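Local coordinates for conserved protein (PDB 2WNY), which is of unknown function but, as a DUF54 protein of the RNA-binding family encoded in the archaeal exosome superoperon, probably binds RNA, at residues G57-R61 / R62-R66. The protein carries 1 engineered substitution. Numbering follows the deposited sequence.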
loop_
_atom_site.group_PDB
_atom_site.type_symbol
_atom_site.label_atom_id
_atom_site.label_comp_id
_atom_site.label_asym_id
_atom_site.label_seq_id
_atom_site.Cartn_x
_atom_site.Cartn_y
_atom_site.Cartn_z
ATOM N N GLY A 57 -8.479 -3.873 -4.080
ATOM C CA GLY A 57 -9.260 -2.662 -4.269
ATOM C C GLY A 57 -8.424 -1.635 -4.990
ATOM O O GLY A 57 -7.185 -1.739 -5.056
ATOM N N ARG A 58 -9.122 -0.683 -5.585
ATOM C CA ARG A 58 -8.521 0.537 -6.099
ATOM C C ARG A 58 -9.306 1.663 -5.456
ATOM O O ARG A 58 -10.544 1.777 -5.603
ATOM C CB ARG A 58 -8.552 0.588 -7.626
ATOM C CG ARG A 58 -7.623 1.651 -8.219
ATOM C CD ARG A 58 -7.867 1.772 -9.707
ATOM N NE ARG A 58 -7.667 3.130 -10.226
ATOM C CZ ARG A 58 -8.381 4.206 -9.877
ATOM N NH1 ARG A 58 -9.345 4.129 -8.962
ATOM N NH2 ARG A 58 -8.113 5.381 -10.439
ATOM N N LEU A 59 -8.577 2.454 -4.680
ATOM C CA LEU A 59 -9.152 3.500 -3.881
ATOM C C LEU A 59 -8.776 4.845 -4.506
ATOM O O LEU A 59 -7.599 5.086 -4.777
ATOM C CB LEU A 59 -8.551 3.395 -2.481
ATOM C CG LEU A 59 -8.846 4.551 -1.535
ATOM C CD1 LEU A 59 -10.175 4.306 -0.841
ATOM C CD2 LEU A 59 -7.708 4.701 -0.526
ATOM N N ASP A 60 -9.765 5.704 -4.762
ATOM C CA ASP A 60 -9.482 7.058 -5.190
ATOM C C ASP A 60 -10.309 8.111 -4.425
ATOM O O ASP A 60 -10.275 9.287 -4.776
ATOM C CB ASP A 60 -9.633 7.194 -6.720
ATOM C CG ASP A 60 -11.096 7.259 -7.177
ATOM O OD1 ASP A 60 -11.995 6.794 -6.439
ATOM O OD2 ASP A 60 -11.338 7.761 -8.292
ATOM N N ARG A 61 -11.028 7.689 -3.377
ATOM C CA ARG A 61 -11.805 8.630 -2.541
ATOM C C ARG A 61 -10.853 9.622 -1.890
ATOM O O ARG A 61 -9.913 9.214 -1.215
ATOM C CB ARG A 61 -12.590 7.910 -1.427
ATOM C CG ARG A 61 -13.722 7.023 -1.905
ATOM C CD ARG A 61 -14.555 6.458 -0.738
ATOM N NE ARG A 61 -13.799 5.667 0.243
ATOM C CZ ARG A 61 -13.439 4.390 0.098
ATOM N NH1 ARG A 61 -13.717 3.707 -1.014
ATOM N NH2 ARG A 61 -12.775 3.785 1.074
ATOM N N ARG A 62 -11.125 10.913 -2.079
ATOM C CA ARG A 62 -10.312 11.993 -1.535
ATOM C C ARG A 62 -10.023 11.868 -0.021
ATOM O O ARG A 62 -8.882 12.006 0.404
ATOM C CB ARG A 62 -10.992 13.326 -1.814
ATOM C CG ARG A 62 -10.369 14.484 -1.073
ATOM C CD ARG A 62 -11.030 15.784 -1.360
ATOM N NE ARG A 62 -10.186 16.861 -0.872
ATOM C CZ ARG A 62 -10.385 17.518 0.261
ATOM N NH1 ARG A 62 -11.428 17.237 1.026
ATOM N NH2 ARG A 62 -9.542 18.468 0.623
ATOM N N ARG A 63 -11.062 11.607 0.776
ATOM C CA ARG A 63 -10.906 11.494 2.231
ATOM C C ARG A 63 -9.957 10.363 2.638
ATOM O O ARG A 63 -9.089 10.555 3.493
ATOM C CB ARG A 63 -12.273 11.389 2.938
ATOM C CG ARG A 63 -13.137 12.650 2.694
ATOM C CD ARG A 63 -14.135 12.935 3.803
ATOM N NE ARG A 63 -15.258 12.001 3.783
ATOM C CZ ARG A 63 -16.488 12.299 3.367
ATOM N NH1 ARG A 63 -16.779 13.517 2.926
ATOM N NH2 ARG A 63 -17.439 11.375 3.402
ATOM N N ALA A 64 -10.087 9.202 2.009
ATOM C CA ALA A 64 -9.168 8.100 2.300
ATOM C C ALA A 64 -7.734 8.378 1.817
ATOM O O ALA A 64 -6.763 8.029 2.511
ATOM C CB ALA A 64 -9.694 6.800 1.721
ATOM N N LEU A 65 -7.596 8.991 0.635
ATOM C CA LEU A 65 -6.266 9.248 0.089
ATOM C C LEU A 65 -5.526 10.239 0.959
ATOM O O LEU A 65 -4.320 10.117 1.175
ATOM C CB LEU A 65 -6.329 9.774 -1.346
ATOM C CG LEU A 65 -6.770 8.787 -2.437
ATOM C CD1 LEU A 65 -6.862 9.508 -3.772
ATOM C CD2 LEU A 65 -5.819 7.632 -2.511
ATOM N N ARG A 66 -6.254 11.226 1.461
ATOM C CA ARG A 66 -5.606 12.262 2.236
ATOM C C ARG A 66 -5.213 11.743 3.604
ATOM O O ARG A 66 -4.120 12.050 4.093
ATOM C CB ARG A 66 -6.460 13.534 2.284
ATOM C CG ARG A 66 -6.517 14.228 0.901
ATOM C CD ARG A 66 -7.297 15.535 0.949
ATOM N NE ARG A 66 -6.487 16.657 1.419
ATOM C CZ ARG A 66 -6.749 17.367 2.513
ATOM N NH1 ARG A 66 -7.808 17.087 3.265
ATOM N NH2 ARG A 66 -5.953 18.369 2.850
#
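Leu-59 and Ala-64 meet where the strand 51-59 gives way to the helix 62-76, a strand-to-helix turn with Arg-61 as the N-cap residue, and they illustrate how apolar side chains fill the corner where a chain turns sharply from strand into helix. The methyl of Ala-64 sits across the fork of Leu-59, with CB 3.6 Å from CD1 and nearly as close to CD2. Leu-65 completes the tight part. Its CG lies anti to the carbonyl carbon (chi1 -70°), which lays the branch back over the turn: CD1 comes 3.6 Å from Asp-60 O, while CD2 reaches Leu-59 CD2 at 4.0 Å, the two leucine side chains running antiparallel alongside each other. Ile-8 and Ile-11 of the strand 8-17, the neighbour of 51-59 in the antiparallel sheet, also touch Leu-65, tying the first helical turn to the sheet. With only an alanine in place of Leu-65, a gap would probably open at the corner and leave both isoleucines and Leu-59 with poorer packing. The other side is looser and largely polar. Arg-62 and Arg-66 extend outward among exposed groups, Arg-62 NH2 lying over a face of the Arg-66 guanidinium, toward its rim. Arg-61 marks the border between the two sides: its chain folds back at chi3 (-58°), and Leu-59 CD1 lies over one face of its guanidinium, toward the rim. Its carbonyl belongs to the ordered turn instead, accepting the first i to i+4 hydrogen bond of the helix, Leu-65 N donating to Arg-61 O at 3.0 Å with an N-H...O angle of 159°.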